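Local atomic coordinates of histidine kinase (Paraburkholderia phymatum, PDB entry 6NB0), a protein that probably acts as a phosphorelay sensor kinase, transferring the gamma-phosphoryl group of ATP to a protein histidine. Residues L135-D140 with L160-A165; T142-V146 with L180-T185; V203-R209 with F280-L284; I247-L251 with A264-G268. All blocks are in the same frame, centred on the assembly; numbering follows the deposited sequence. Where two conformers were deposited one is given.

Contact 1: residues L135-D140 with L160-A165; sequences LRPLLD and LNTPLA
Arg136, near the start of helix 135-154, reaches across to Leu164 in the loop that follows edge strand 157-161. The contact belongs to the alpha/beta sandwich of histidine kinase catalytic domains, the Bergerat fold, in which helices cover one face of a mixed sheet. The arginine chain bends at chi2 (61°), and the turn brings Arg136 NH1 to Leu164 O at 2.8 Å. The acceptor lies in the guanidinium plane, and the donor sits nearly along the C=O axis (C=O...NH1 169°). Arg136 NE makes a weak but straight bond to Asp140 OD1 one helical turn on, at 3.3 Å, as part of a salt bridge, and the two in-plane partners limit rotation of the group. Thr162 CG2 covers one guanidinium face near its rim, 3.8 Å from Arg136 NH1. Leu160 sets its two methyls against consecutive residues of the helix: Leu160 CD2 comes within 3.3 Å of Asp140 OD1, the side chains crossing at about a right angle, while CD1 rests against Leu139 CB at 4.1 Å. Deeper in, Leu164 CD1 meets Leu139 CD1 at 3.8 Å and also touches Leu135 CB, so that leucines meet beneath the arginine and its polar partners. The loop is shaped by an ST turn in which Leu164 N donates to Thr162 OG1; this hydroxyl also bonds Ala201 O of the adjacent strand. Two waters complete the seam. One joins Arg136 NH1 to Thr162 O, and the other accepts from Arg136 N and donates to Ala165 O at 2.7 Å.

Contact 2: residues T142-V146 with L180-T185; sequences TIGDV and LWLLVT
Segments 142-146 of helix 135-154 and 180-185 of helix 173-189 cross at -54°, their axes 9.3 Å apart at closest, bringing Thr142 beside Trp181 and Val146 beside Thr185. This is helix-helix packing within the layer of the Bergerat fold that lies on the mixed sheet; Leu183 and Val184 continue onto Val212 of strand 207-214. Thr142 turns its methyl to the neighbouring helix, CG2 lying 3.6 Å from Leu180 O, and the same methyl meets Val184 CG2. Its hydroxyl, beside Leu180 CB, bonds Leu138 O a turn earlier, which satisfies the polar end within a buried interface. Val146 has the most surface buried by the contact. Its two methyls divide the work: Val146 CG1, anti to the backbone N (chi1 178°), packs on Val184 CG1 at 3.8 Å, whereas CG2 is directed into the corner between Trp181 and Thr185. There Val146 CG2 lies 3.7 Å from Trp181 CD1 and 3.4 Å from Thr185 OG1. Thr185 OG1 donates to Trp181 O at 2.8 Å, from above the carbonyl plane, and the same oxygen also accepts the helical bond from Thr185 N. This OG1 sits over the centre of one face of the Trp181 ring and thus packs against the indole as well. Asp145 approaches the ring at its edge with CB, while its carboxylate turns to a salt bridge with Arg45 of helix 44-68. Also at the ring edge, a water accepts from Trp181 NE1 and donates to Asp145 O at 2.8 Å.

Contact 3: residues V203-R209 with F280-L284; sequences VDTATLR and FRASL
Ala206 O accepts from Leu284 N at 2.6 Å, and Ser283 CA adds a longer CA-H...O contact to the same oxygen; the Leu284 donor is tilted 29° from the carbonyl plane. Further along, Leu208 and Ala282 form a hydrogen-bonded antiparallel pair, Leu208 N to Ala282 O at 2.8 Å and Ala282 N to Leu208 O at 3.0 Å. The non-hydrogen-bonded pairs on either side, Thr207 with Ser283 and Arg209 with Arg281, put their side chains on one face. There Thr207 CG2 lies at the edge of the Arg281 guanidinium, 3.8 Å from its NH1. The other face carries Leu208 and Ala282 and is covered by Met169 of strand 168-171. Leu284 has CG anti to its own carbonyl carbon (chi1 -79°), which sets the side chain against both strands of the hairpin: Leu284 CD2 packs on Leu208 CB at 3.9 Å, and CD1 on Val203 CB at 4.0 Å. Asp204 and Thr207 exchange backbone hydrogen bonds around a type II' turn. The arrangement is a beta hairpin with a two-residue loop, strands 196-204 and 207-214, whose second strand pairs antiparallel with strand 276-283 in the mixed sheet of the Bergerat fold.

Contact 4: residues I247-L251 with A264-G268; sequences ISWVL and AFEQG
Gln267 and Ser248 form the tight part of this contact, joined by a pair of hydrogen bonds to one amide. Ser248 N donates to Gln267 OE1 at 2.8 Å, in the carbonyl plane and on a lone pair, and Gln267 NE2 donates to Ser248 OG at 3.0 Å, with the acceptor 3° out of the amide plane. The glutamine chain is extended, CG anti to the backbone N (chi1 -179°), and this carries the amide from the strand to the loop, where the two bonds fix its rotation. Leu251 CD1 presses on Gln267 CD at 3.5 Å, the side chains crossing at about a right angle. The looser part is apolar, and Ile247 and Phe265 there are partly exposed: Ile247 CG2 meets Phe265 CE2 at the ring edge, 4.0 Å away, and CB of the buried Leu251 stands 3.9 Å from that same CE2. Trp249 starts away from the strand and packs on helix 44-68 and on Thr118 of the second subunit. Segment 247-251 leads directly into helix 252-260, with Leu251 at its N-cap position; this order, a loop, a helix and the edge strand 264-267, is that of the Bergerat fold, and the segment probably corresponds to the loop at the end of the ATP lid in related histidine kinases.

From the N terminus, contact 1 closes a loop between the start of helix 135-154 and the end of strand 157-161. Contact 2 opens further along that helix, before contact 1 has closed, and ends on helix 173-189, so the two cross and touch through Leu138, Leu139 and Leu180. Both are complete before contact 3 opens at the hairpin of strands 196-204 and 207-214. Contact 3 closes on strand 276-283 with contact 4 nested inside its loop; Arg281 N and Ala264 O probably bond the two together. Leu183 of contact 2 meets Phe280 and Phe265, linking the helical layer to the sheet at contacts 3 and 4.

Contact 1: residues L135-D140 with L160-A165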
loop_
_atom_site.group_PDB
_atom_site.type_symbol
_atom_site.label_atom_id
_atom_site.label_comp_id
_atom_site.label_asym_id
_atom_site.label_seq_id
_atom_site.Cartn_x
_atom_site.Cartn_y
_atom_site.Cartn_z
ATOM N N LEU A 135 -5.876 -12.156 -22.608
ATOM C CA LEU A 135 -5.093 -10.923 -22.614
ATOM C C LEU A 135 -5.906 -9.731 -23.100
ATOM O O LEU A 135 -5.789 -8.630 -22.555
ATOM C CB LEU A 135 -3.854 -11.104 -23.500
ATOM C CG LEU A 135 -2.690 -11.840 -22.811
ATOM C CD1 LEU A 135 -1.626 -12.299 -23.838
ATOM C CD2 LEU A 135 -2.077 -10.909 -21.755
ATOM N N ARG A 136 -6.714 -9.914 -24.144
ATOM C CA ARG A 136 -7.356 -8.729 -24.722
ATOM C C ARG A 136 -8.385 -8.084 -23.784
ATOM O O ARG A 136 -8.408 -6.848 -23.676
ATOM C CB ARG A 136 -7.999 -9.077 -26.064
ATOM C CG ARG A 136 -8.807 -7.932 -26.663
ATOM C CD ARG A 136 -7.926 -6.719 -26.918
ATOM N NE ARG A 136 -8.636 -5.615 -27.570
ATOM C CZ ARG A 136 -8.782 -5.499 -28.890
ATOM N NH1 ARG A 136 -8.286 -6.431 -29.707
ATOM N NH2 ARG A 136 -9.423 -4.452 -29.401
ATOM N N PRO A 137 -9.255 -8.842 -23.096
ATOM C CA PRO A 137 -10.121 -8.184 -22.103
ATOM C C PRO A 137 -9.338 -7.493 -21.003
ATOM O O PRO A 137 -9.794 -6.470 -20.470
ATOM C CB PRO A 137 -10.980 -9.335 -21.555
ATOM C CG PRO A 137 -10.995 -10.378 -22.678
ATOM C CD PRO A 137 -9.577 -10.279 -23.212
ATOM N N LEU A 138 -8.149 -7.998 -20.659
ATOM C CA LEU A 138 -7.331 -7.271 -19.682
ATOM C C LEU A 138 -6.880 -5.910 -20.218
ATOM O O LEU A 138 -6.913 -4.904 -19.493
ATOM C CB LEU A 138 -6.125 -8.121 -19.266
ATOM C CG LEU A 138 -5.195 -7.371 -18.310
ATOM C CD1 LEU A 138 -5.932 -6.926 -17.052
ATOM C CD2 LEU A 138 -3.973 -8.225 -17.955
ATOM N N LEU A 139 -6.439 -5.863 -21.478
ATOM C CA LEU A 139 -6.073 -4.598 -22.097
ATOM C C LEU A 139 -7.254 -3.632 -22.132
ATOM O O LEU A 139 -7.092 -2.438 -21.850
ATOM C CB LEU A 139 -5.539 -4.858 -23.511
ATOM C CG LEU A 139 -4.251 -5.694 -23.544
ATOM C CD1 LEU A 139 -3.935 -6.156 -24.966
ATOM C CD2 LEU A 139 -3.053 -4.929 -22.961
ATOM N N ASP A 140 -8.439 -4.114 -22.528
ATOM C CA ASP A 140 -9.597 -3.224 -22.610
ATOM C C ASP A 140 -10.000 -2.714 -21.233
ATOM O O ASP A 140 -10.374 -1.541 -21.074
ATOM C CB ASP A 140 -10.780 -3.940 -23.266
ATOM C CG ASP A 140 -10.577 -4.200 -24.755
ATOM O OD1 ASP A 140 -9.900 -3.417 -25.439
ATOM O OD2 ASP A 140 -11.132 -5.191 -25.245
ATOM N N LEU A 160 -5.515 2.183 -27.888
ATOM C CA LEU A 160 -5.016 0.825 -27.735
ATOM C C LEU A 160 -4.697 0.296 -29.117
ATOM O O LEU A 160 -5.556 0.313 -30.006
ATOM C CB LEU A 160 -6.031 -0.072 -27.025
ATOM C CG LEU A 160 -5.690 -1.569 -26.978
ATOM C CD1 LEU A 160 -4.432 -1.859 -26.103
ATOM C CD2 LEU A 160 -6.921 -2.362 -26.513
ATOM N N ASN A 161 -3.467 -0.165 -29.296
ATOM C CA ASN A 161 -3.015 -0.761 -30.550
ATOM C C ASN A 161 -2.557 -2.184 -30.260
ATOM O O ASN A 161 -1.487 -2.389 -29.676
ATOM C CB ASN A 161 -1.888 0.067 -31.165
ATOM C CG ASN A 161 -1.315 -0.567 -32.412
ATOM O OD1 ASN A 161 -2.023 -1.234 -33.162
ATOM N ND2 ASN A 161 -0.020 -0.363 -32.639
ATOM N N THR A 162 -3.358 -3.168 -30.663
ATOM C CA THR A 162 -2.970 -4.542 -30.407
ATOM C C THR A 162 -3.635 -5.429 -31.444
ATOM O O THR A 162 -4.772 -5.151 -31.851
ATOM C CB THR A 162 -3.341 -5.019 -28.996
ATOM O OG1 THR A 162 -2.848 -6.350 -28.812
ATOM C CG2 THR A 162 -4.868 -5.010 -28.754
ATOM N N PRO A 163 -2.927 -6.445 -31.939
ATOM C CA PRO A 163 -3.577 -7.513 -32.713
ATOM C C PRO A 163 -4.170 -8.610 -31.841
ATOM O O PRO A 163 -4.803 -9.530 -32.364
ATOM C CB PRO A 163 -2.420 -8.058 -33.561
ATOM C CG PRO A 163 -1.221 -7.947 -32.614
ATOM C CD PRO A 163 -1.457 -6.610 -31.889
ATOM N N LEU A 164 -4.009 -8.530 -30.522
ATOM C CA LEU A 164 -4.451 -9.611 -29.653
ATOM C C LEU A 164 -5.977 -9.717 -29.652
ATOM O O LEU A 164 -6.687 -8.718 -29.506
ATOM C CB LEU A 164 -3.928 -9.387 -28.232
ATOM C CG LEU A 164 -2.401 -9.343 -28.081
ATOM C CD1 LEU A 164 -2.010 -9.009 -26.630
ATOM C CD2 LEU A 164 -1.754 -10.656 -28.545
ATOM N N ALA A 165 -6.471 -10.935 -29.830
ATOM C CA ALA A 165 -7.902 -11.218 -29.819
ATOM C C ALA A 165 -8.190 -12.319 -28.802
ATOM O O ALA A 165 -8.717 -12.035 -27.721
ATOM C CB ALA A 165 -8.389 -11.609 -31.217
HETATM O O HOH W 1 -7.281 -12.295 -25.496
HETATM O O HOH W 2 -7.406 -6.033 -32.682
#

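Contact 2: residues T142-V146 with L180-T185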
loop_
_atom_site.group_PDB
_atom_site.type_symbol
_atom_site.label_atom_id
_atom_site.label_comp_id
_atom_site.label_asym_id
_atom_site.label_seq_id
_atom_site.Cartn_x
_atom_site.Cartn_y
_atom_site.Cartn_z
ATOM N N THR A 142 -7.973 -2.217 -18.724
ATOM C CA THR A 142 -6.976 -1.213 -18.384
ATOM C C THR A 142 -7.360 0.137 -18.974
ATOM O O THR A 142 -7.346 1.170 -18.285
ATOM C CB THR A 142 -5.587 -1.644 -18.905
ATOM O OG1 THR A 142 -5.211 -2.926 -18.353
ATOM C CG2 THR A 142 -4.517 -0.604 -18.534
ATOM N N ILE A 143 -7.677 0.151 -20.265
ATOM C CA ILE A 143 -8.013 1.413 -20.926
ATOM C C ILE A 143 -9.240 2.020 -20.264
ATOM O O ILE A 143 -9.283 3.219 -19.968
ATOM C CB ILE A 143 -8.241 1.185 -22.433
ATOM C CG1 ILE A 143 -6.946 0.705 -23.108
ATOM C CG2 ILE A 143 -8.803 2.452 -23.098
ATOM C CD1 ILE A 143 -5.823 1.741 -23.079
ATOM N N GLY A 144 -10.261 1.188 -20.039
ATOM C CA GLY A 144 -11.483 1.672 -19.422
ATOM C C GLY A 144 -11.255 2.243 -18.032
ATOM O O GLY A 144 -11.772 3.311 -17.705
ATOM N N ASP A 145 -10.467 1.545 -17.201
ATOM C CA ASP A 145 -10.211 2.010 -15.837
ATOM C C ASP A 145 -9.440 3.332 -15.809
ATOM O O ASP A 145 -9.739 4.207 -14.989
ATOM C CB ASP A 145 -9.440 0.946 -15.053
ATOM C CG ASP A 145 -10.313 -0.256 -14.635
ATOM O OD1 ASP A 145 -11.565 -0.208 -14.764
ATOM O OD2 ASP A 145 -9.738 -1.234 -14.093
ATOM N N VAL A 146 -8.424 3.487 -16.655
ATOM C CA VAL A 146 -7.647 4.722 -16.634
ATOM C C VAL A 146 -8.439 5.871 -17.252
ATOM O O VAL A 146 -8.335 7.030 -16.812
ATOM C CB VAL A 146 -6.291 4.506 -17.335
ATOM C CG1 VAL A 146 -5.469 5.816 -17.363
ATOM C CG2 VAL A 146 -5.486 3.392 -16.613
ATOM N N LEU A 180 -0.362 -2.800 -15.619
ATOM C CA LEU A 180 -0.759 -2.096 -16.830
ATOM C C LEU A 180 -1.509 -0.819 -16.494
ATOM O O LEU A 180 -1.325 0.208 -17.157
ATOM C CB LEU A 180 -1.610 -2.996 -17.718
ATOM C CG LEU A 180 -0.880 -4.266 -18.202
ATOM C CD1 LEU A 180 -1.865 -5.129 -18.947
ATOM C CD2 LEU A 180 0.288 -3.921 -19.107
ATOM N N TRP A 181 -2.368 -0.871 -15.476
ATOM C CA TRP A 181 -3.032 0.349 -15.011
ATOM C C TRP A 181 -2.016 1.451 -14.711
ATOM O O TRP A 181 -2.186 2.604 -15.124
ATOM C CB TRP A 181 -3.858 0.007 -13.764
ATOM C CG TRP A 181 -4.607 1.189 -13.159
ATOM C CD1 TRP A 181 -5.900 1.559 -13.404
ATOM C CD2 TRP A 181 -4.094 2.112 -12.182
ATOM N NE1 TRP A 181 -6.226 2.687 -12.635
ATOM C CE2 TRP A 181 -5.123 3.036 -11.887
ATOM C CE3 TRP A 181 -2.850 2.250 -11.531
ATOM C CZ2 TRP A 181 -4.953 4.078 -10.964
ATOM C CZ3 TRP A 181 -2.689 3.286 -10.612
ATOM C CH2 TRP A 181 -3.724 4.187 -10.349
ATOM N N LEU A 182 -0.941 1.108 -13.990
ATOM C CA LEU A 182 0.034 2.123 -13.587
ATOM C C LEU A 182 0.858 2.590 -14.772
ATOM O O LEU A 182 1.165 3.782 -14.894
ATOM C CB LEU A 182 0.941 1.557 -12.484
ATOM C CG LEU A 182 2.044 2.488 -11.934
ATOM C CD1 LEU A 182 1.431 3.784 -11.370
ATOM C CD2 LEU A 182 2.841 1.767 -10.830
ATOM N N LEU A 183 1.217 1.656 -15.660
ATOM C CA LEU A 183 1.924 2.001 -16.893
ATOM C C LEU A 183 1.184 3.102 -17.654
ATOM O O LEU A 183 1.790 4.093 -18.083
ATOM C CB LEU A 183 2.057 0.738 -17.751
ATOM C CG LEU A 183 3.217 0.573 -18.722
ATOM C CD1 LEU A 183 4.504 0.352 -17.924
ATOM C CD2 LEU A 183 2.934 -0.596 -19.677
ATOM N N VAL A 184 -0.139 2.944 -17.822
ATOM C CA VAL A 184 -0.920 3.957 -18.541
ATOM C C VAL A 184 -1.165 5.194 -17.672
ATOM O O VAL A 184 -1.070 6.332 -18.151
ATOM C CB VAL A 184 -2.257 3.360 -19.043
ATOM C CG1 VAL A 184 -3.040 4.413 -19.863
ATOM C CG2 VAL A 184 -2.002 2.078 -19.915
ATOM N N THR A 185 -1.531 4.996 -16.405
ATOM C CA THR A 185 -1.838 6.134 -15.529
ATOM C C THR A 185 -0.632 7.065 -15.381
ATOM O O THR A 185 -0.780 8.297 -15.361
ATOM C CB THR A 185 -2.289 5.611 -14.163
ATOM O OG1 THR A 185 -3.527 4.900 -14.322
ATOM C CG2 THR A 185 -2.510 6.752 -13.168
HETATM O O HOH W 3 -8.559 4.226 -12.490
#

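Contact 3: residues V203-R209 with F280-L284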
loop_
_atom_site.group_PDB
_atom_site.type_symbol
_atom_site.label_atom_id
_atom_site.label_comp_id
_atom_site.label_asym_id
_atom_site.label_seq_id
_atom_site.Cartn_x
_atom_site.Cartn_y
_atom_site.Cartn_z
ATOM N N VAL A 203 2.227 -10.329 -28.338
ATOM C CA VAL A 203 3.032 -11.435 -27.847
ATOM C C VAL A 203 4.018 -11.823 -28.932
ATOM O O VAL A 203 3.761 -11.680 -30.132
ATOM C CB VAL A 203 2.160 -12.641 -27.441
ATOM C CG1 VAL A 203 1.254 -12.255 -26.262
ATOM C CG2 VAL A 203 1.337 -13.090 -28.641
ATOM N N ASP A 204 5.166 -12.320 -28.498
ATOM C CA ASP A 204 6.164 -12.849 -29.406
ATOM C C ASP A 204 6.820 -14.018 -28.701
ATOM O O ASP A 204 7.397 -13.833 -27.625
ATOM C CB ASP A 204 7.207 -11.801 -29.798
ATOM C CG ASP A 204 8.214 -12.358 -30.807
ATOM O OD1 ASP A 204 7.982 -12.245 -32.035
ATOM O OD2 ASP A 204 9.219 -12.954 -30.370
ATOM N N THR A 205 6.706 -15.208 -29.299
ATOM C CA THR A 205 7.207 -16.457 -28.734
ATOM C C THR A 205 6.778 -16.578 -27.271
ATOM O O THR A 205 5.582 -16.702 -26.987
ATOM C CB THR A 205 8.728 -16.534 -28.920
ATOM O OG1 THR A 205 9.057 -15.998 -30.212
ATOM C CG2 THR A 205 9.187 -17.954 -28.909
ATOM N N ALA A 206 7.713 -16.495 -26.328
ATOM C CA ALA A 206 7.393 -16.745 -24.927
ATOM C C ALA A 206 7.092 -15.472 -24.118
ATOM O O ALA A 206 6.955 -15.552 -22.889
ATOM C CB ALA A 206 8.533 -17.532 -24.273
ATOM N N THR A 207 6.921 -14.317 -24.774
ATOM C CA THR A 207 6.962 -13.022 -24.097
ATOM C C THR A 207 5.749 -12.156 -24.428
ATOM O O THR A 207 5.392 -11.993 -25.603
ATOM C CB THR A 207 8.252 -12.274 -24.487
ATOM O OG1 THR A 207 9.385 -13.117 -24.222
ATOM C CG2 THR A 207 8.389 -10.969 -23.702
ATOM N N LEU A 208 5.135 -11.594 -23.394
ATOM C CA LEU A 208 4.167 -10.502 -23.539
ATOM C C LEU A 208 4.913 -9.179 -23.488
ATOM O O LEU A 208 5.708 -8.953 -22.570
ATOM C CB LEU A 208 3.125 -10.532 -22.421
ATOM C CG LEU A 208 2.241 -9.286 -22.259
ATOM C CD1 LEU A 208 1.235 -9.131 -23.410
ATOM C CD2 LEU A 208 1.498 -9.250 -20.901
ATOM N N ARG A 209 4.641 -8.298 -24.455
ATOM C CA ARG A 209 5.275 -6.985 -24.536
ATOM C C ARG A 209 4.185 -5.926 -24.526
ATOM O O ARG A 209 3.284 -5.962 -25.369
ATOM C CB ARG A 209 6.124 -6.854 -25.803
ATOM C CG ARG A 209 7.165 -7.951 -25.966
ATOM C CD ARG A 209 7.812 -7.910 -27.349
ATOM N NE ARG A 209 6.825 -7.905 -28.428
ATOM C CZ ARG A 209 7.116 -8.093 -29.712
ATOM N NH1 ARG A 209 8.368 -8.314 -30.090
ATOM N NH2 ARG A 209 6.150 -8.066 -30.620
ATOM N N PHE A 280 7.184 -2.705 -20.786
ATOM C CA PHE A 280 6.901 -3.788 -19.849
ATOM C C PHE A 280 7.003 -5.119 -20.598
ATOM O O PHE A 280 6.469 -5.260 -21.702
ATOM C CB PHE A 280 5.502 -3.555 -19.239
ATOM C CG PHE A 280 5.044 -4.631 -18.275
ATOM C CD1 PHE A 280 4.393 -5.768 -18.738
ATOM C CD2 PHE A 280 5.232 -4.479 -16.905
ATOM C CE1 PHE A 280 3.951 -6.751 -17.837
ATOM C CE2 PHE A 280 4.796 -5.470 -15.999
ATOM C CZ PHE A 280 4.161 -6.590 -16.468
ATOM N N ARG A 281 7.719 -6.092 -20.025
ATOM C CA ARG A 281 7.746 -7.435 -20.590
ATOM C C ARG A 281 7.505 -8.456 -19.490
ATOM O O ARG A 281 8.002 -8.300 -18.370
ATOM C CB ARG A 281 9.104 -7.810 -21.236
ATOM C CG ARG A 281 9.662 -6.944 -22.330
ATOM C CD ARG A 281 10.935 -7.645 -22.887
ATOM N NE ARG A 281 11.957 -7.945 -21.871
ATOM C CZ ARG A 281 12.198 -9.154 -21.350
ATOM N NH1 ARG A 281 11.491 -10.208 -21.734
ATOM N NH2 ARG A 281 13.153 -9.316 -20.440
ATOM N N ALA A 282 6.806 -9.535 -19.835
ATOM C CA ALA A 282 6.522 -10.609 -18.889
ATOM C C ALA A 282 6.555 -11.921 -19.649
ATOM O O ALA A 282 6.115 -11.972 -20.798
ATOM C CB ALA A 282 5.154 -10.404 -18.201
ATOM N N SER A 283 7.087 -12.971 -19.019
ATOM C CA SER A 283 7.119 -14.273 -19.656
ATOM C C SER A 283 5.706 -14.833 -19.739
ATOM O O SER A 283 4.896 -14.657 -18.831
ATOM C CB SER A 283 8.034 -15.232 -18.883
ATOM O OG SER A 283 7.956 -16.527 -19.419
ATOM N N LEU A 284 5.412 -15.517 -20.839
ATOM C CA LEU A 284 4.058 -16.023 -21.034
ATOM C C LEU A 284 3.760 -17.205 -20.110
ATOM O O LEU A 284 2.822 -17.154 -19.303
ATOM C CB LEU A 284 3.846 -16.387 -22.504
ATOM C CG LEU A 284 3.584 -15.084 -23.272
ATOM C CD1 LEU A 284 3.324 -15.351 -24.743
ATOM C CD2 LEU A 284 2.413 -14.361 -22.642
#

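Contact 4: residues I247-L251 with A264-G268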
loop_
_atom_site.group_PDB
_atom_site.type_symbol
_atom_site.label_atom_id
_atom_site.label_comp_id
_atom_site.label_asym_id
_atom_site.label_seq_id
_atom_site.Cartn_x
_atom_site.Cartn_y
_atom_site.Cartn_z
ATOM N N ILE A 247 14.614 3.749 -11.668
ATOM C CA ILE A 247 13.309 4.227 -12.080
ATOM C C ILE A 247 12.841 5.310 -11.122
ATOM O O ILE A 247 13.322 5.422 -9.995
ATOM C CB ILE A 247 12.287 3.073 -12.110
ATOM C CG1 ILE A 247 12.201 2.430 -10.710
ATOM C CG2 ILE A 247 12.675 2.065 -13.193
ATOM C CD1 ILE A 247 10.982 1.497 -10.532
ATOM N N SER A 248 11.878 6.099 -11.585
ATOM C CA SER A 248 11.044 6.887 -10.683
ATOM C C SER A 248 10.363 5.944 -9.690
ATOM O O SER A 248 9.836 4.904 -10.085
ATOM C CB SER A 248 10.002 7.665 -11.491
ATOM O OG SER A 248 10.617 8.574 -12.412
ATOM N N TRP A 249 10.410 6.286 -8.395
ATOM C CA TRP A 249 9.952 5.349 -7.362
ATOM C C TRP A 249 8.534 4.878 -7.616
ATOM O O TRP A 249 8.190 3.714 -7.356
ATOM C CB TRP A 249 10.009 6.008 -5.990
ATOM C CG TRP A 249 11.357 6.359 -5.532
ATOM C CD1 TRP A 249 12.546 6.056 -6.136
ATOM C CD2 TRP A 249 11.674 7.073 -4.337
ATOM N NE1 TRP A 249 13.593 6.544 -5.377
ATOM C CE2 TRP A 249 13.083 7.179 -4.272
ATOM C CE3 TRP A 249 10.904 7.651 -3.318
ATOM C CZ2 TRP A 249 13.737 7.829 -3.219
ATOM C CZ3 TRP A 249 11.565 8.293 -2.263
ATOM C CH2 TRP A 249 12.962 8.384 -2.233
ATOM N N VAL A 250 7.694 5.767 -8.141
ATOM C CA VAL A 250 6.281 5.436 -8.252
ATOM C C VAL A 250 6.044 4.293 -9.238
ATOM O O VAL A 250 4.984 3.672 -9.195
ATOM C CB VAL A 250 5.467 6.691 -8.642
ATOM C CG1 VAL A 250 5.752 7.117 -10.088
ATOM C CG2 VAL A 250 3.963 6.447 -8.456
ATOM N N LEU A 251 7.001 3.987 -10.120
ATOM C CA LEU A 251 6.815 2.902 -11.086
ATOM C C LEU A 251 7.235 1.542 -10.525
ATOM O O LEU A 251 7.260 0.553 -11.265
ATOM C CB LEU A 251 7.576 3.212 -12.389
ATOM C CG LEU A 251 6.901 4.329 -13.208
ATOM C CD1 LEU A 251 7.791 4.905 -14.317
ATOM C CD2 LEU A 251 5.553 3.884 -13.777
ATOM N N ALA A 264 10.824 -7.824 -17.501
ATOM C CA ALA A 264 11.676 -6.660 -17.328
ATOM C C ALA A 264 10.837 -5.412 -17.522
ATOM O O ALA A 264 9.795 -5.442 -18.188
ATOM C CB ALA A 264 12.851 -6.665 -18.321
ATOM N N PHE A 265 11.323 -4.303 -16.966
ATOM C CA PHE A 265 10.627 -3.025 -17.120
ATOM C C PHE A 265 11.650 -1.940 -17.426
ATOM O O PHE A 265 12.725 -1.921 -16.830
ATOM C CB PHE A 265 9.852 -2.680 -15.852
ATOM C CG PHE A 265 9.268 -1.303 -15.874
ATOM C CD1 PHE A 265 8.221 -1.014 -16.710
ATOM C CD2 PHE A 265 9.812 -0.282 -15.087
ATOM C CE1 PHE A 265 7.683 0.277 -16.760
ATOM C CE2 PHE A 265 9.283 1.014 -15.139
ATOM C CZ PHE A 265 8.215 1.289 -15.966
ATOM N N GLU A 266 11.344 -1.066 -18.385
ATOM C CA GLU A 266 12.259 0.004 -18.760
ATOM C C GLU A 266 11.484 1.309 -18.790
ATOM O O GLU A 266 10.479 1.421 -19.508
ATOM C CB GLU A 266 12.915 -0.262 -20.121
ATOM C CG GLU A 266 13.707 -1.553 -20.178
ATOM C CD GLU A 266 14.525 -1.689 -21.444
ATOM O OE1 GLU A 266 13.980 -1.450 -22.541
ATOM O OE2 GLU A 266 15.720 -2.020 -21.337
ATOM N N GLN A 267 11.951 2.283 -18.010
ATOM C CA GLN A 267 11.427 3.642 -18.040
ATOM C C GLN A 267 12.372 4.496 -18.881
ATOM O O GLN A 267 13.533 4.718 -18.499
ATOM C CB GLN A 267 11.285 4.203 -16.626
ATOM C CG GLN A 267 10.711 5.602 -16.608
ATOM C CD GLN A 267 10.832 6.254 -15.269
ATOM O OE1 GLN A 267 11.311 5.641 -14.306
ATOM N NE2 GLN A 267 10.424 7.524 -15.190
ATOM N N GLY A 268 11.903 4.938 -20.049
ATOM C CA GLY A 268 12.714 5.836 -20.852
ATOM C C GLY A 268 12.775 7.220 -20.226
ATOM O O GLY A 268 12.049 7.553 -19.282
#